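Local coordinates for protein cytosine-specific methyltransferase (Escherichia coli O157:H7 EDL933, PDB 3G7U) that probably transfers a methyl group from S-adenosyl-L-methionine to carbon 5 of cytosine in DNA, as a prophage-encoded member of the C5-methyltransferase family, at residues K229-D240 against R326-R335. Numbering follows the deposited sequence.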
ATOM      1  N   LYS A 229     -13.433   7.713   1.337  1.00 27.38           N
ATOM      2  CA  LYS A 229     -12.092   7.163   1.617  1.00 29.21           C
ATOM      3  C   LYS A 229     -11.020   8.175   1.208  1.00 29.37           C
ATOM      4  O   LYS A 229      -9.980   8.305   1.852  1.00 25.87           O
ATOM      5  CB  LYS A 229     -11.896   5.849   0.858  1.00 29.91           C
ATOM      6  CG  LYS A 229     -12.713   4.715   1.406  1.00 30.85           C
ATOM      7  CD  LYS A 229     -12.186   3.362   0.947  1.00 28.43           C
ATOM      8  CE  LYS A 229     -13.026   2.205   1.589  1.00 35.70           C
ATOM      9  NZ  LYS A 229     -13.123   2.337   3.087  1.00 34.05           N
ATOM     10  N   LEU A 230     -11.289   8.917   0.139  1.00 24.38           N
ATOM     11  CA  LEU A 230     -10.302   9.886  -0.373  1.00 23.10           C
ATOM     12  C   LEU A 230     -10.081  11.069   0.574  1.00 29.09           C
ATOM     13  O   LEU A 230      -8.948  11.470   0.797  1.00 27.35           O
ATOM     14  CB  LEU A 230     -10.679  10.356  -1.791  1.00 27.68           C
ATOM     15  CG  LEU A 230      -9.664  11.150  -2.620  1.00 26.20           C
ATOM     16  CD1 LEU A 230      -8.476  10.247  -3.068  1.00 23.05           C
ATOM     17  CD2 LEU A 230     -10.363  11.711  -3.868  1.00 21.42           C
ATOM     18  N   TRP A 231     -11.167  11.591   1.151  1.00 27.44           N
ATOM     19  CA  TRP A 231     -11.156  12.810   1.959  1.00 29.83           C
ATOM     20  C   TRP A 231     -11.432  12.606   3.452  1.00 26.55           C
ATOM     21  O   TRP A 231     -11.414  13.563   4.214  1.00 32.77           O
ATOM     22  CB  TRP A 231     -12.119  13.861   1.355  1.00 29.90           C
ATOM     23  CG  TRP A 231     -11.701  14.223  -0.058  1.00 25.96           C
ATOM     24  CD1 TRP A 231     -10.403  14.460  -0.499  1.00 25.43           C
ATOM     25  CD2 TRP A 231     -12.543  14.374  -1.207  1.00 30.66           C
ATOM     26  NE1 TRP A 231     -10.412  14.741  -1.848  1.00 26.09           N
ATOM     27  CE2 TRP A 231     -11.704  14.688  -2.308  1.00 29.16           C
ATOM     28  CE3 TRP A 231     -13.928  14.267  -1.420  1.00 30.00           C
ATOM     29  CZ2 TRP A 231     -12.205  14.903  -3.602  1.00 30.83           C
ATOM     30  CZ3 TRP A 231     -14.429  14.455  -2.727  1.00 31.44           C
ATOM     31  CH2 TRP A 231     -13.565  14.762  -3.794  1.00 29.83           C
ATOM     32  N   GLY A 232     -11.627  11.366   3.887  1.00 30.68           N
ATOM     33  CA  GLY A 232     -11.933  11.090   5.307  1.00 29.22           C
ATOM     34  C   GLY A 232     -11.512   9.695   5.740  1.00 33.40           C
ATOM     35  O   GLY A 232     -10.467   9.189   5.287  1.00 27.94           O
ATOM     36  N   GLN A 233     -12.326   9.066   6.604  1.00 29.63           N
ATOM     37  CA  GLN A 233     -12.023   7.750   7.162  1.00 28.13           C
ATOM     38  C   GLN A 233     -10.580   7.710   7.676  1.00 27.93           C
ATOM     39  O   GLN A 233      -9.768   6.836   7.287  1.00 30.92           O
ATOM     40  CB  GLN A 233     -12.328   6.634   6.178  1.00 32.41           C
ATOM     41  CG  GLN A 233     -13.829   6.504   5.869  1.00 30.96           C
ATOM     42  CD  GLN A 233     -14.138   5.388   4.892  1.00 36.18           C
ATOM     43  OE1 GLN A 233     -13.323   4.478   4.689  1.00 37.95           O
ATOM     44  NE2 GLN A 233     -15.327   5.449   4.273  1.00 32.30           N
ATOM     45  N   ILE A 234     -10.272   8.697   8.516  1.00 27.85           N
ATOM     46  CA  ILE A 234      -8.974   8.790   9.178  1.00 28.12           C
ATOM     47  C   ILE A 234      -9.058   7.980  10.483  1.00 29.87           C
ATOM     48  O   ILE A 234      -9.808   8.372  11.380  1.00 33.09           O
ATOM     49  CB  ILE A 234      -8.611  10.255   9.539  1.00 26.37           C
ATOM     50  CG1 ILE A 234      -8.756  11.214   8.323  1.00 27.56           C
ATOM     51  CG2 ILE A 234      -7.217  10.305  10.163  1.00 30.63           C
ATOM     52  CD1 ILE A 234      -8.434  12.649   8.613  1.00 25.97           C
ATOM     53  N   PRO A 235      -8.307   6.858  10.600  1.00 29.64           N
ATOM     54  CA  PRO A 235      -8.343   6.087  11.856  1.00 29.81           C
ATOM     55  C   PRO A 235      -7.833   6.884  13.035  1.00 30.88           C
ATOM     56  O   PRO A 235      -7.092   7.870  12.864  1.00 31.87           O
ATOM     57  CB  PRO A 235      -7.441   4.877  11.559  1.00 28.18           C
ATOM     58  CG  PRO A 235      -7.436   4.797  10.052  1.00 26.49           C
ATOM     59  CD  PRO A 235      -7.407   6.216   9.621  1.00 28.00           C
ATOM     60  N   ARG A 236      -8.269   6.496  14.233  1.00 34.82           N
ATOM     61  CA  ARG A 236      -7.872   7.183  15.455  1.00 39.55           C
ATOM     62  C   ARG A 236      -6.351   7.172  15.543  1.00 32.58           C
ATOM     63  O   ARG A 236      -5.710   6.149  15.243  1.00 35.10           O
ATOM     64  CB  ARG A 236      -8.503   6.497  16.683  1.00 41.16           C
ATOM     65  CG  ARG A 236      -8.224   7.150  18.047  1.00 49.72           C
ATOM     66  CD  ARG A 236      -8.985   6.422  19.175  1.00 53.31           C
ATOM     67  NE  ARG A 236      -8.969   4.973  18.955  1.00 66.94           N
ATOM     68  CZ  ARG A 236      -8.079   4.123  19.471  1.00 74.04           C
ATOM     69  NH1 ARG A 236      -8.163   2.829  19.172  1.00 76.39           N
ATOM     70  NH2 ARG A 236      -7.114   4.551  20.291  1.00 74.66           N
ATOM     71  N   ASN A 237      -5.791   8.340  15.860  1.00 29.39           N
ATOM     72  CA  ASN A 237      -4.343   8.535  16.082  1.00 32.85           C
ATOM     73  C   ASN A 237      -3.466   8.493  14.811  1.00 32.98           C
ATOM     74  O   ASN A 237      -2.242   8.580  14.883  1.00 35.10           O
ATOM     75  CB  ASN A 237      -3.808   7.558  17.123  1.00 39.30           C
ATOM     76  CG  ASN A 237      -4.390   7.807  18.501  1.00 42.02           C
ATOM     77  OD1 ASN A 237      -4.432   8.940  18.969  1.00 46.44           O
ATOM     78  ND2 ASN A 237      -4.851   6.746  19.141  1.00 47.84           N
ATOM     79  N   VAL A 238      -4.109   8.405  13.653  1.00 28.94           N
ATOM     80  CA  VAL A 238      -3.388   8.300  12.380  1.00 28.02           C
ATOM     81  C   VAL A 238      -3.453   9.651  11.683  1.00 29.98           C
ATOM     82  O   VAL A 238      -4.436  10.371  11.831  1.00 31.87           O
ATOM     83  CB  VAL A 238      -4.025   7.163  11.542  1.00 27.57           C
ATOM     84  CG1 VAL A 238      -3.590   7.186  10.068  1.00 27.13           C
ATOM     85  CG2 VAL A 238      -3.726   5.796  12.235  1.00 29.76           C
ATOM     86  N   GLY A 239      -2.415  10.020  10.936  1.00 23.48           N
ATOM     87  CA  GLY A 239      -2.516  11.214  10.079  1.00 23.61           C
ATOM     88  C   GLY A 239      -1.571  12.343  10.452  1.00 27.78           C
ATOM     89  O   GLY A 239      -1.365  12.636  11.626  1.00 29.91           O
ATOM     90  N   ASP A 240      -0.992  12.982   9.446  1.00 24.14           N
ATOM     91  CA  ASP A 240      -0.173  14.162   9.636  1.00 27.83           C
ATOM     92  C   ASP A 240      -1.109  15.348   9.925  1.00 28.49           C
ATOM     93  O   ASP A 240      -2.027  15.632   9.165  1.00 28.05           O
ATOM     94  CB  ASP A 240       0.661  14.403   8.373  1.00 29.15           C
ATOM     95  CG  ASP A 240       1.458  15.698   8.421  1.00 31.62           C
ATOM     96  OD1 ASP A 240       2.352  15.825   9.286  1.00 30.95           O
ATOM     97  OD2 ASP A 240       1.215  16.563   7.560  1.00 27.37           O
ATOM     98  N   ARG A 326      -3.652   8.792  -5.831  1.00 17.06           N
ATOM     99  CA  ARG A 326      -5.073   8.546  -5.947  1.00 19.77           C
ATOM    100  C   ARG A 326      -5.341   7.254  -6.701  1.00 19.62           C
ATOM    101  O   ARG A 326      -6.206   6.450  -6.320  1.00 24.19           O
ATOM    102  CB  ARG A 326      -5.746   9.709  -6.666  1.00 18.99           C
ATOM    103  CG  ARG A 326      -5.808  10.972  -5.857  1.00 25.91           C
ATOM    104  CD  ARG A 326      -7.026  11.740  -6.290  1.00 23.21           C
ATOM    105  NE  ARG A 326      -7.329  12.950  -5.489  1.00 20.38           N
ATOM    106  CZ  ARG A 326      -8.213  13.858  -5.879  1.00 22.40           C
ATOM    107  NH1 ARG A 326      -8.449  14.950  -5.155  1.00 21.86           N
ATOM    108  NH2 ARG A 326      -8.852  13.668  -7.032  1.00 25.21           N
ATOM    109  N   LEU A 327      -4.619   7.040  -7.779  1.00 19.96           N
ATOM    110  CA  LEU A 327      -4.864   5.861  -8.564  1.00 18.02           C
ATOM    111  C   LEU A 327      -4.506   4.576  -7.800  1.00 22.76           C
ATOM    112  O   LEU A 327      -5.037   3.515  -8.086  1.00 24.23           O
ATOM    113  CB  LEU A 327      -4.068   5.963  -9.866  1.00 20.64           C
ATOM    114  CG  LEU A 327      -4.562   7.124 -10.746  1.00 17.45           C
ATOM    115  CD1 LEU A 327      -3.543   7.331 -11.878  1.00 22.54           C
ATOM    116  CD2 LEU A 327      -5.958   6.760 -11.366  1.00 20.60           C
ATOM    117  N   GLN A 328      -3.620   4.681  -6.814  1.00 22.38           N
ATOM    118  CA  GLN A 328      -3.211   3.507  -6.038  1.00 21.76           C
ATOM    119  C   GLN A 328      -4.152   3.256  -4.860  1.00 24.53           C
ATOM    120  O   GLN A 328      -4.111   2.187  -4.271  1.00 28.37           O
ATOM    121  CB  GLN A 328      -1.743   3.699  -5.591  1.00 24.88           C
ATOM    122  CG  GLN A 328      -1.091   2.603  -4.814  1.00 32.64           C
ATOM    123  CD  GLN A 328      -0.869   1.349  -5.619  1.00 45.23           C
ATOM    124  OE1 GLN A 328      -0.923   1.349  -6.855  1.00 40.18           O
ATOM    125  NE2 GLN A 328      -0.619   0.252  -4.912  1.00 50.19           N
ATOM    126  N   GLY A 329      -5.063   4.189  -4.586  1.00 20.42           N
ATOM    127  CA  GLY A 329      -5.995   4.059  -3.496  1.00 21.12           C
ATOM    128  C   GLY A 329      -5.576   4.714  -2.192  1.00 21.58           C
ATOM    129  O   GLY A 329      -6.144   4.416  -1.143  1.00 23.39           O
ATOM    130  N   PHE A 330      -4.618   5.639  -2.234  1.00 18.85           N
ATOM    131  CA  PHE A 330      -4.261   6.382  -1.035  1.00 19.88           C
ATOM    132  C   PHE A 330      -5.177   7.594  -0.869  1.00 20.95           C
ATOM    133  O   PHE A 330      -5.595   8.216  -1.845  1.00 22.83           O
ATOM    134  CB  PHE A 330      -2.787   6.868  -1.107  1.00 17.08           C
ATOM    135  CG  PHE A 330      -1.768   5.832  -0.705  1.00 20.46           C
ATOM    136  CD1 PHE A 330      -1.366   5.705   0.632  1.00 20.75           C
ATOM    137  CD2 PHE A 330      -1.168   5.057  -1.680  1.00 18.91           C
ATOM    138  CE1 PHE A 330      -0.404   4.758   0.981  1.00 21.09           C
ATOM    139  CE2 PHE A 330      -0.219   4.108  -1.350  1.00 23.62           C
ATOM    140  CZ  PHE A 330       0.166   3.982  -0.020  1.00 18.48           C
ATOM    141  N   PRO A 331      -5.503   7.956   0.375  1.00 19.60           N
ATOM    142  CA  PRO A 331      -6.322   9.150   0.547  1.00 23.69           C
ATOM    143  C   PRO A 331      -5.529  10.433   0.323  1.00 26.19           C
ATOM    144  O   PRO A 331      -4.298  10.447   0.464  1.00 21.67           O
ATOM    145  CB  PRO A 331      -6.726   9.086   2.012  1.00 21.40           C
ATOM    146  CG  PRO A 331      -5.707   8.227   2.686  1.00 22.59           C
ATOM    147  CD  PRO A 331      -5.130   7.326   1.661  1.00 23.28           C
ATOM    148  N   ASP A 332      -6.220  11.519  -0.005  1.00 23.72           N
ATOM    149  CA  ASP A 332      -5.550  12.807  -0.212  1.00 23.88           C
ATOM    150  C   ASP A 332      -4.811  13.360   0.976  1.00 23.73           C
ATOM    151  O   ASP A 332      -3.911  14.167   0.788  1.00 24.37           O
ATOM    152  CB  ASP A 332      -6.549  13.879  -0.674  1.00 23.83           C
ATOM    153  CG  ASP A 332      -6.835  13.812  -2.136  1.00 26.93           C
ATOM    154  OD1 ASP A 332      -6.187  13.035  -2.864  1.00 22.61           O
ATOM    155  OD2 ASP A 332      -7.713  14.589  -2.594  1.00 27.21           O
ATOM    156  N   TRP A 333      -5.177  12.931   2.189  1.00 21.89           N
ATOM    157  CA  TRP A 333      -4.508  13.399   3.416  1.00 22.29           C
ATOM    158  C   TRP A 333      -3.212  12.640   3.763  1.00 24.43           C
ATOM    159  O   TRP A 333      -2.495  13.034   4.664  1.00 23.59           O
ATOM    160  CB  TRP A 333      -5.493  13.401   4.615  1.00 20.24           C
ATOM    161  CG  TRP A 333      -6.229  12.098   4.854  1.00 25.95           C
ATOM    162  CD1 TRP A 333      -7.485  11.790   4.444  1.00 22.54           C
ATOM    163  CD2 TRP A 333      -5.747  10.926   5.580  1.00 24.55           C
ATOM    164  NE1 TRP A 333      -7.843  10.528   4.882  1.00 24.27           N
ATOM    165  CE2 TRP A 333      -6.800   9.977   5.581  1.00 24.76           C
ATOM    166  CE3 TRP A 333      -4.547  10.614   6.246  1.00 26.55           C
ATOM    167  CZ2 TRP A 333      -6.684   8.713   6.189  1.00 25.62           C
ATOM    168  CZ3 TRP A 333      -4.423   9.369   6.855  1.00 26.64           C
ATOM    169  CH2 TRP A 333      -5.484   8.426   6.822  1.00 26.76           C
ATOM    170  N   PHE A 334      -2.915  11.584   3.004  1.00 20.31           N
ATOM    171  CA  PHE A 334      -1.684  10.817   3.207  1.00 19.64           C
ATOM    172  C   PHE A 334      -0.535  11.630   2.610  1.00 22.13           C
ATOM    173  O   PHE A 334      -0.617  12.114   1.486  1.00 23.35           O
ATOM    174  CB  PHE A 334      -1.818   9.433   2.557  1.00 18.22           C
ATOM    175  CG  PHE A 334      -0.831   8.430   3.072  1.00 21.13           C
ATOM    176  CD1 PHE A 334      -1.188   7.570   4.129  1.00 20.23           C
ATOM    177  CD2 PHE A 334       0.451   8.374   2.548  1.00 18.65           C
ATOM    178  CE1 PHE A 334      -0.264   6.650   4.650  1.00 21.29           C
ATOM    179  CE2 PHE A 334       1.390   7.430   3.056  1.00 22.12           C
ATOM    180  CZ  PHE A 334       1.008   6.587   4.104  1.00 19.18           C
ATOM    181  N   ARG A 335       0.555  11.779   3.360  1.00 21.01           N
ATOM    182  CA  ARG A 335       1.626  12.670   2.948  1.00 21.05           C
ATOM    183  C   ARG A 335       2.839  11.868   2.530  1.00 23.08           C
ATOM    184  O   ARG A 335       3.288  11.003   3.279  1.00 24.54           O
ATOM    185  CB  ARG A 335       2.009  13.571   4.110  1.00 21.25           C
ATOM    186  CG  ARG A 335       2.947  14.711   3.704  1.00 22.08           C
ATOM    187  CD  ARG A 335       3.149  15.657   4.898  1.00 23.60           C
ATOM    188  NE  ARG A 335       4.050  16.747   4.545  1.00 27.50           N
ATOM    189  CZ  ARG A 335       4.093  17.923   5.170  1.00 29.87           C
ATOM    190  NH1 ARG A 335       3.245  18.169   6.169  1.00 25.75           N
ATOM    191  NH2 ARG A 335       4.955  18.871   4.767  1.00 26.94           N
TER
HETATM  192  O   HOH W   1      -8.125   5.710   0.480  1.00 28.55           O
HETATM  193  O   HOH W   2      -1.298  11.949   6.857  1.00 25.93           O
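With chi1 at 52°, Trp333 CG lies between the backbone N and the carbonyl carbon and the indole reaches into the loop 232-239, while Ile234, whose CG1 lies anti to the carbonyl carbon (chi1 -51°), lays that methylene over one indole face. The CH-pi contact puts Ile234 CG1 3.8 Å from the centroid of the five-membered ring of Trp333; Pro331 CG covers the opposite face. Val238 CG1 packs against the far end of the ring, 4.0 Å from Trp333 CH2. The two covered faces and the bond from Trp333 NE1 to Gly232 O (3.0 Å), tilted off both the ring and carbonyl planes, together hold the ring's rotation.

Next door, Arg326 grips the Asp332 carboxylate side-on, NE to OD1 and NH1 to OD2, both on syn lone pairs. Trp231 NE1 also donates to Asp332 OD2 (2.8 Å), coming in 42° out of the carboxylate plane. Leu230 CD2 packs over the centre of the Arg326 guanidinium, 3.6 Å from CZ. Asp332 N donates to Leu230 O at 2.8 Å, at the end of helix 225-231.

At the other end, Arg335 NH1 makes a salt bridge to Asp240 OD2 (2.9 Å), and its guanidinium also pairs with Glu213 and Glu242. Asp240, the N-cap of helix 241-248, also hydrogen-bonds to Ser243 OG through OD2, and a water joins Asp240 N to Trp333 O. Within the C5 cytosine methylase domain, away from the predicted active-site cysteine, this packing ties the loop linking helices 225-231 and 241-248 to the type I turn 331-334 after helix 321-328, with helix 14-22 against Pro331 and Trp333, and helix 34-43 beside Asp240 and Arg335.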